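Local coordinates for protein dipicolinate synthase, B chain (Bacillus cereus, PDB 3MCU) that probably works together with its partner subunit DpaA to convert dihydrodipicolinate to dipicolinate, an NADP-linked step of sporulation, at residues D[85-90]-D[121-126]; D[11-16]-D[91-96]; D[127-132]-D[166-171]. One frame throughout, in Å; residues are numbered along the deposited sequence.

Contact 1 (D[85-90]-D[121-126])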
loop_
_atom_site.group_PDB
_atom_site.type_symbol
_atom_site.label_atom_id
_atom_site.label_comp_id
_atom_site.label_asym_id
_atom_site.label_seq_id
_atom_site.Cartn_x
_atom_site.Cartn_y
_atom_site.Cartn_z
ATOM N N LEU D 85 -0.132 -13.936 26.710
ATOM C CA LEU D 85 0.602 -12.845 27.323
ATOM C C LEU D 85 -0.336 -11.685 27.520
ATOM O O LEU D 85 -1.273 -11.488 26.739
ATOM C CB LEU D 85 1.771 -12.403 26.430
ATOM C CG LEU D 85 2.719 -13.502 25.965
ATOM C CD1 LEU D 85 3.631 -13.013 24.798
ATOM C CD2 LEU D 85 3.533 -13.992 27.142
ATOM N N ASP D 86 -0.090 -10.919 28.569
ATOM C CA ASP D 86 -0.767 -9.651 28.754
ATOM C C ASP D 86 -0.147 -8.578 27.856
ATOM O O ASP D 86 -0.796 -7.617 27.464
ATOM C CB ASP D 86 -0.656 -9.235 30.225
ATOM C CG ASP D 86 -1.384 -10.192 31.142
ATOM O OD1 ASP D 86 -2.535 -10.548 30.821
ATOM O OD2 ASP D 86 -0.813 -10.607 32.175
ATOM N N CYS D 87 1.128 -8.754 27.546
ATOM C CA CYS D 87 1.828 -7.848 26.663
ATOM C C CYS D 87 3.008 -8.576 26.035
ATOM O O CYS D 87 3.666 -9.392 26.680
ATOM C CB CYS D 87 2.318 -6.612 27.431
ATOM S SG CYS D 87 3.069 -5.370 26.356
HETATM N N MSE D 88 3.243 -8.295 24.760
HETATM C CA MSE D 88 4.429 -8.775 24.061
HETATM C C MSE D 88 5.327 -7.567 23.796
HETATM O O MSE D 88 4.871 -6.570 23.235
HETATM C CB MSE D 88 4.025 -9.458 22.744
HETATM C CG MSE D 88 5.192 -9.934 21.869
HETATM SE SE MSE D 88 6.281 -11.311 22.742
HETATM C CE MSE D 88 7.872 -11.292 21.568
ATOM N N VAL D 89 6.587 -7.649 24.223
ATOM C CA VAL D 89 7.591 -6.628 23.920
ATOM C C VAL D 89 8.555 -7.172 22.879
ATOM O O VAL D 89 8.978 -8.327 22.973
ATOM C CB VAL D 89 8.449 -6.265 25.160
ATOM C CG1 VAL D 89 9.591 -5.319 24.767
ATOM C CG2 VAL D 89 7.599 -5.651 26.254
ATOM N N ILE D 90 8.884 -6.364 21.873
ATOM C CA ILE D 90 9.990 -6.693 20.975
ATOM C C ILE D 90 11.026 -5.569 21.044
ATOM O O ILE D 90 10.725 -4.411 20.762
ATOM C CB ILE D 90 9.537 -6.869 19.514
ATOM C CG1 ILE D 90 8.353 -7.843 19.404
ATOM C CG2 ILE D 90 10.722 -7.318 18.638
ATOM C CD1 ILE D 90 7.811 -7.976 17.953
ATOM N N GLY D 121 -6.276 -9.672 20.909
ATOM C CA GLY D 121 -6.529 -8.265 21.163
ATOM C C GLY D 121 -5.624 -7.693 22.244
ATOM O O GLY D 121 -5.966 -6.696 22.889
ATOM N N LYS D 122 -4.469 -8.318 22.453
ATOM C CA LYS D 122 -3.541 -7.874 23.501
ATOM C C LYS D 122 -2.406 -7.022 22.971
ATOM O O LYS D 122 -2.001 -7.167 21.830
ATOM C CB LYS D 122 -2.928 -9.068 24.228
ATOM C CG LYS D 122 -3.932 -9.955 24.892
ATOM C CD LYS D 122 -4.528 -9.317 26.128
ATOM C CE LYS D 122 -5.307 -10.410 26.877
ATOM N NZ LYS D 122 -6.177 -9.894 27.973
ATOM N N PRO D 123 -1.845 -6.167 23.837
ATOM C CA PRO D 123 -0.846 -5.195 23.387
ATOM C C PRO D 123 0.521 -5.779 23.039
ATOM O O PRO D 123 1.053 -6.683 23.701
ATOM C CB PRO D 123 -0.743 -4.214 24.566
ATOM C CG PRO D 123 -1.208 -5.013 25.780
ATOM C CD PRO D 123 -2.212 -6.008 25.265
ATOM N N VAL D 124 1.071 -5.239 21.953
ATOM C CA VAL D 124 2.432 -5.499 21.518
ATOM C C VAL D 124 3.153 -4.167 21.573
ATOM O O VAL D 124 2.672 -3.172 21.018
ATOM C CB VAL D 124 2.459 -6.021 20.073
ATOM C CG1 VAL D 124 3.867 -6.078 19.543
ATOM C CG2 VAL D 124 1.792 -7.399 19.996
ATOM N N VAL D 125 4.296 -4.145 22.255
ATOM C CA VAL D 125 5.106 -2.941 22.383
ATOM C C VAL D 125 6.386 -3.125 21.606
ATOM O O VAL D 125 7.095 -4.122 21.795
ATOM C CB VAL D 125 5.473 -2.642 23.867
ATOM C CG1 VAL D 125 6.576 -1.612 23.943
ATOM C CG2 VAL D 125 4.245 -2.159 24.626
ATOM N N LEU D 126 6.679 -2.165 20.734
ATOM C CA LEU D 126 7.819 -2.247 19.830
ATOM C C LEU D 126 8.840 -1.153 20.147
ATOM O O LEU D 126 8.458 -0.006 20.338
ATOM C CB LEU D 126 7.332 -2.053 18.386
ATOM C CG LEU D 126 6.316 -3.042 17.808
ATOM C CD1 LEU D 126 5.880 -2.646 16.389
ATOM C CD2 LEU D 126 6.930 -4.440 17.819
#

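Contact 2 (D[11-16]-D[91-96]). With PO4 (phosphate ion), chain J.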
loop_
_atom_site.group_PDB
_atom_site.type_symbol
_atom_site.label_atom_id
_atom_site.label_comp_id
_atom_site.label_asym_id
_atom_site.label_seq_id
_atom_site.Cartn_x
_atom_site.Cartn_y
_atom_site.Cartn_z
ATOM N N GLY D 11 10.830 -10.384 23.366
ATOM C CA GLY D 11 11.500 -10.928 22.199
ATOM C C GLY D 11 12.579 -9.977 21.743
ATOM O O GLY D 11 12.523 -8.773 22.013
ATOM N N PHE D 12 13.587 -10.515 21.079
ATOM C CA PHE D 12 14.643 -9.670 20.550
ATOM C C PHE D 12 15.137 -10.212 19.237
ATOM O O PHE D 12 15.207 -11.421 19.035
ATOM C CB PHE D 12 15.784 -9.484 21.555
ATOM C CG PHE D 12 15.916 -10.602 22.529
ATOM C CD1 PHE D 12 16.798 -11.637 22.293
ATOM C CD2 PHE D 12 15.152 -10.624 23.680
ATOM C CE1 PHE D 12 16.921 -12.675 23.189
ATOM C CE2 PHE D 12 15.259 -11.666 24.591
ATOM C CZ PHE D 12 16.145 -12.693 24.343
ATOM N N THR D 13 15.459 -9.285 18.346
ATOM C CA THR D 13 15.778 -9.589 16.967
ATOM C C THR D 13 17.114 -8.950 16.635
ATOM O O THR D 13 17.478 -7.936 17.239
ATOM C CB THR D 13 14.676 -9.032 16.019
ATOM O OG1 THR D 13 14.663 -7.599 16.076
ATOM C CG2 THR D 13 13.303 -9.545 16.447
ATOM N N GLY D 14 17.841 -9.550 15.690
ATOM C CA GLY D 14 19.100 -9.006 15.203
ATOM C C GLY D 14 20.356 -9.604 15.811
ATOM O O GLY D 14 20.335 -10.706 16.360
ATOM N N SER D 15 21.460 -8.867 15.699
ATOM C CA SER D 15 22.743 -9.254 16.284
ATOM C C SER D 15 22.641 -9.477 17.796
ATOM O O SER D 15 21.823 -8.853 18.471
ATOM C CB SER D 15 23.797 -8.183 15.984
ATOM O OG SER D 15 25.026 -8.471 16.627
ATOM N N HIS D 16 23.488 -10.361 18.320
ATOM C CA HIS D 16 23.477 -10.698 19.743
ATOM C C HIS D 16 24.068 -9.585 20.622
ATOM O O HIS D 16 23.494 -9.217 21.645
ATOM C CB HIS D 16 24.237 -12.005 20.002
ATOM C CG HIS D 16 23.873 -13.123 19.072
ATOM N ND1 HIS D 16 24.800 -14.033 18.607
ATOM C CD2 HIS D 16 22.686 -13.483 18.525
ATOM C CE1 HIS D 16 24.202 -14.903 17.813
ATOM N NE2 HIS D 16 22.918 -14.592 17.746
ATOM N N ALA D 91 12.243 -5.904 21.441
ATOM C CA ALA D 91 13.228 -4.876 21.688
ATOM C C ALA D 91 14.611 -5.493 21.813
ATOM O O ALA D 91 14.848 -6.302 22.703
ATOM C CB ALA D 91 12.861 -4.100 22.958
ATOM N N PRO D 92 15.526 -5.122 20.907
ATOM C CA PRO D 92 15.256 -4.191 19.805
ATOM C C PRO D 92 14.443 -4.814 18.679
ATOM O O PRO D 92 14.418 -6.025 18.502
ATOM C CB PRO D 92 16.664 -3.849 19.285
ATOM C CG PRO D 92 17.478 -5.049 19.606
ATOM C CD PRO D 92 16.932 -5.569 20.923
ATOM N N LEU D 93 13.774 -3.960 17.921
ATOM C CA LEU D 93 13.040 -4.381 16.743
ATOM C C LEU D 93 13.831 -3.900 15.524
ATOM O O LEU D 93 13.922 -2.702 15.271
ATOM C CB LEU D 93 11.657 -3.741 16.761
ATOM C CG LEU D 93 10.504 -4.309 15.932
ATOM C CD1 LEU D 93 9.999 -3.302 14.926
ATOM C CD2 LEU D 93 10.829 -5.636 15.288
ATOM N N THR D 94 14.412 -4.837 14.786
ATOM C CA THR D 94 15.185 -4.491 13.602
ATOM C C THR D 94 14.274 -4.046 12.468
ATOM O O THR D 94 13.081 -4.294 12.496
ATOM C CB THR D 94 16.068 -5.663 13.116
ATOM O OG1 THR D 94 15.240 -6.772 12.749
ATOM C CG2 THR D 94 17.054 -6.092 14.197
ATOM N N GLY D 95 14.848 -3.363 11.487
ATOM C CA GLY D 95 14.112 -2.983 10.301
ATOM C C GLY D 95 13.546 -4.213 9.600
ATOM O O GLY D 95 12.394 -4.228 9.182
ATOM N N ASN D 96 14.358 -5.258 9.490
ATOM C CA ASN D 96 13.907 -6.482 8.847
ATOM C C ASN D 96 12.657 -7.074 9.513
ATOM O O ASN D 96 11.688 -7.422 8.828
ATOM C CB ASN D 96 15.037 -7.516 8.767
ATOM C CG ASN D 96 14.627 -8.770 8.005
ATOM O OD1 ASN D 96 14.273 -8.712 6.823
ATOM N ND2 ASN D 96 14.658 -9.911 8.686
HETATM P P PO4 J . 15.938 -10.519 12.275
HETATM O O1 PO4 J . 15.770 -11.038 13.698
HETATM O O2 PO4 J . 16.781 -9.262 12.235
HETATM O O3 PO4 J . 16.585 -11.613 11.446
HETATM O O4 PO4 J . 14.608 -10.165 11.673
#

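Contact 3 (D[127-132]-D[166-171])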
loop_
_atom_site.group_PDB
_atom_site.type_symbol
_atom_site.label_atom_id
_atom_site.label_comp_id
_atom_site.label_asym_id
_atom_site.label_seq_id
_atom_site.Cartn_x
_atom_site.Cartn_y
_atom_site.Cartn_z
ATOM N N ALA D 127 10.128 -1.500 20.172
ATOM C CA ALA D 127 11.219 -0.501 20.215
ATOM C C ALA D 127 12.022 -0.509 18.924
ATOM O O ALA D 127 12.955 -1.304 18.758
ATOM C CB ALA D 127 12.157 -0.744 21.404
ATOM N N VAL D 128 11.676 0.398 18.021
ATOM C CA VAL D 128 12.316 0.453 16.722
ATOM C C VAL D 128 13.788 0.797 16.792
ATOM O O VAL D 128 14.242 1.515 17.689
ATOM C CB VAL D 128 11.606 1.445 15.796
ATOM C CG1 VAL D 128 10.119 1.104 15.735
ATOM C CG2 VAL D 128 11.785 2.851 16.302
ATOM N N SER D 129 14.514 0.258 15.819
ATOM C CA SER D 129 15.916 0.558 15.586
ATOM C C SER D 129 16.304 0.155 14.163
ATOM O O SER D 129 16.680 -0.984 13.916
ATOM C CB SER D 129 16.794 -0.212 16.558
ATOM O OG SER D 129 18.161 -0.002 16.228
ATOM N N THR D 130 16.222 1.087 13.227
ATOM C CA THR D 130 16.631 0.794 11.870
ATOM C C THR D 130 17.119 2.061 11.185
ATOM O O THR D 130 16.570 3.139 11.416
ATOM C CB THR D 130 15.479 0.121 11.064
ATOM O OG1 THR D 130 15.956 -0.276 9.776
ATOM C CG2 THR D 130 14.293 1.051 10.902
ATOM N N ASN D 131 18.145 1.923 10.342
ATOM C CA ASN D 131 18.727 3.067 9.635
ATOM C C ASN D 131 17.940 3.463 8.379
ATOM O O ASN D 131 18.327 4.399 7.674
ATOM C CB ASN D 131 20.214 2.817 9.301
ATOM C CG ASN D 131 20.414 1.760 8.206
ATOM O OD1 ASN D 131 19.549 1.562 7.352
ATOM N ND2 ASN D 131 21.564 1.093 8.224
ATOM N N ASP D 132 16.838 2.757 8.107
ATOM C CA ASP D 132 15.968 3.111 6.971
ATOM C C ASP D 132 14.563 3.511 7.389
ATOM O O ASP D 132 13.642 3.492 6.572
ATOM C CB ASP D 132 15.901 1.998 5.904
ATOM C CG ASP D 132 15.366 0.660 6.435
ATOM O OD1 ASP D 132 14.911 0.565 7.598
ATOM O OD2 ASP D 132 15.406 -0.331 5.671
ATOM N N SER D 166 17.864 7.204 9.945
ATOM C CA SER D 166 17.790 6.323 11.113
ATOM C C SER D 166 16.848 6.803 12.234
ATOM O O SER D 166 16.804 7.986 12.575
ATOM C CB SER D 166 19.183 6.039 11.673
ATOM O OG SER D 166 19.135 5.078 12.721
HETATM N N MSE D 167 16.082 5.867 12.789
HETATM C CA MSE D 167 15.332 6.131 14.009
HETATM C C MSE D 167 15.416 4.947 14.963
HETATM O O MSE D 167 15.517 3.802 14.533
HETATM C CB MSE D 167 13.890 6.556 13.730
HETATM C CG MSE D 167 13.810 7.885 12.963
HETATM SE SE MSE D 167 12.035 8.697 13.018
HETATM C CE MSE D 167 11.053 7.256 12.138
ATOM N N VAL D 168 15.401 5.254 16.256
ATOM C CA VAL D 168 15.727 4.317 17.311
ATOM C C VAL D 168 14.964 4.756 18.554
ATOM O O VAL D 168 14.857 5.948 18.843
ATOM C CB VAL D 168 17.233 4.345 17.636
ATOM C CG1 VAL D 168 17.554 3.413 18.799
ATOM C CG2 VAL D 168 18.074 3.973 16.407
ATOM N N ALA D 169 14.404 3.794 19.268
ATOM C CA ALA D 169 13.661 4.099 20.475
ATOM C C ALA D 169 14.592 4.521 21.615
ATOM O O ALA D 169 15.759 4.147 21.649
ATOM C CB ALA D 169 12.858 2.897 20.899
ATOM N N ARG D 170 14.050 5.309 22.533
ATOM C CA ARG D 170 14.666 5.507 23.837
ATOM C C ARG D 170 14.338 4.284 24.694
ATOM O O ARG D 170 13.293 4.248 25.343
ATOM C CB ARG D 170 14.121 6.794 24.493
ATOM C CG ARG D 170 14.517 8.103 23.778
ATOM C CD ARG D 170 13.913 9.333 24.456
ATOM N NE ARG D 170 14.320 9.409 25.860
ATOM C CZ ARG D 170 13.748 10.192 26.767
ATOM N NH1 ARG D 170 14.181 10.160 28.009
ATOM N NH2 ARG D 170 12.750 11.006 26.433
HETATM N N MSE D 171 15.215 3.279 24.675
HETATM C CA MSE D 171 15.034 2.046 25.465
HETATM C C MSE D 171 14.689 2.265 26.937
HETATM O O MSE D 171 14.005 1.442 27.557
HETATM C CB MSE D 171 16.296 1.192 25.418
HETATM C CG MSE D 171 16.529 0.493 24.116
HETATM SE SE MSE D 171 15.194 -0.915 23.788
HETATM C CE MSE D 171 16.082 -1.706 22.261
#

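Contact 1 (D[85-90]-D[121-126])
Ile90 and Leu126 lie side by side and point the same way, the Ile90 CD1 methyl resting 3.6 Å from CD2 of Leu126. Both side chains leave the sheet on the face that also carries Met88 and Val124, where the packing is closer at the C-terminal end: the nearest side-chain atoms of Met88 and Val124, CB and CG2, are 4.1 Å apart. The bend of the Met88 chain at chi2 leads its selenium away from Val124, and the side chain packs on Ala113 and Thr117 of helix 109-118. On the other face, SG of Cys87, turned anti to its own N (chi1 -175°), comes 3.8 Å from CG2 of Val125, and Val89 stands beside Val125 under helix 174-181. Strands 87-90 and 124-126 are parallel neighbours in the central sheet of a flavoprotein-family alpha/beta fold, their directions 18° apart. Val125 is gripped through both its backbone polar groups: its N donates to Met88 O over 2.7 Å, and its O accepts from Ile90 N. One step earlier Met88 N reaches Pro123 O at 2.9 Å, almost straight (166° at the hydrogen) and in the carbonyl plane. Toward the N-terminal ends of the two segments the pairing stops and the chains drift apart, from 4.6 Å between the CA atoms of Met88 and Val124 to 6.2 Å between those of Asp86 and Lys122. Here the contact is more open to solvent. The ring of Pro123 sets its CD against Asp86 O, and the aliphatic part of Lys122 runs past the carbonyl oxygen of Leu85. The charged ends of Asp86 and Lys122 do not meet; Asp86 OD2 instead accepts a hydrogen bond from Arg7 N.

Contact 2 (D[11-16]-D[91-96])
The hydroxyl of Thr13 is held between two backbone groups of segment 91-96: it donates to Pro92 O over 2.9 Å and accepts from Thr94 N at 3.1 Å. This is the C-terminal edge of parallel strands 7-12 and 87-94, where an alpha/beta sheet commonly binds its ligands, and a phosphate ion, probably from the crystallisation liquor, sits here. The last regular strand bond runs from Ala91 N to Gly11 O (2.9 Å). A cis peptide then precedes Pro92, where the chain turns a corner, and the carbonyl of Pro92 itself turns to Thr13. Pro92 O thereby receives two donors from one residue, the Thr13 hydroxyl and, weakly, Thr13 N; the hydroxyl approaches tilted 32° from the carbonyl plane. Thr13 OG1 can serve both neighbours because chi1 of 65° places it between its own backbone N and carbonyl carbon. Gly14 CA passes 3.7 Å from the CG2 methyl of Thr94. Thr94 is the N-cap of helix 95-102, its OG1 accepting from Ser97 N while donating to phosphate O2. The anion thus lies by the N-terminal end of a helix, whose dipole would be expected to help hold it; Ser41 and Ser97 hydroxyls add to the bonding given by these segments. Asn96 divides its amide: OD1 accepts from Thr106 N of a second subunit, while ND2 donates to phosphate O4 at 3.0 Å. Gly14 N reaches another phosphate oxygen, O1, over 3.2 Å with a bent angle of 135° at the hydrogen.

Contact 3 (D[127-132]-D[166-171])
Ala127 and Ala169 meet methyl to methyl, their CB atoms 3.7 Å apart, each directed at the other strand. The side chain of Met171 comes in beside them: its CG lies next to the backbone N, and a second bend at chi2 (-68°) brings the selenium to 3.9 Å from Ala127 CB. The same Met171 also rests on Ala91 and Pro92 of the neighbouring strand. Farther along, Ser129 and Val168 form a non-hydrogen-bonded pair and project on one face, with the CG2 methyl of Val168 alongside Ser129 OG at 4.0 Å. Thr130 and Met167 make the adjoining hydrogen-bonded pair and point to the opposite face, where their side chains diverge: Met167 packs on Phe155 of strand 150-156 and on Met142 of a third subunit, whereas Thr130 lies on Met98. Their backbones bond reciprocally, N to O both ways at 3.1 Å, and Ala169 N adds a shorter link of 2.8 Å to Val128 O. Thr130 OG1 donates to Asp132 OD1 over 2.6 Å, meeting the carboxylate from above its plane, and is also bonded to Lys115 of a second subunit. At the far end CB of Ser166 packs 3.6 Å from Asn131 CA, while its hydroxyl is taken by Asp158. Strand 167-169 is short and runs at 150° to strand 127-130, a twist of 30° from exact antiparallel. Backbone bonds from Val168 to Gly156 and from Arg170 to Pro154 join it also to strand 150-156. It is an antiparallel addition to an otherwise parallel sheet, at the C-terminal end of strand 124-130 in this alpha/beta flavoprotein-family fold.

Overall arrangement
From the N terminus, segment 11-16 begins on the end of strand 7-12 and meets its partner only at 91-96; contact 2 therefore closes a long loop that takes in strand 35-40 and several helices. Segment 85-90 falls inside that loop but pairs with 121-126 beyond it, so contacts 1 and 2 cross. Contact 1 spans helices 95-102 and 109-118. Contact 3 follows in series, its loop running through helix 138-145 and strand 150-156. Strand 87-94 is shared by contacts 1 and 2 and strand 124-130 by contacts 1 and 3, while a backbone bond of Leu93 with Ala127, and probably one with Ser129, join contacts 2 and 3 within one continuous sheet.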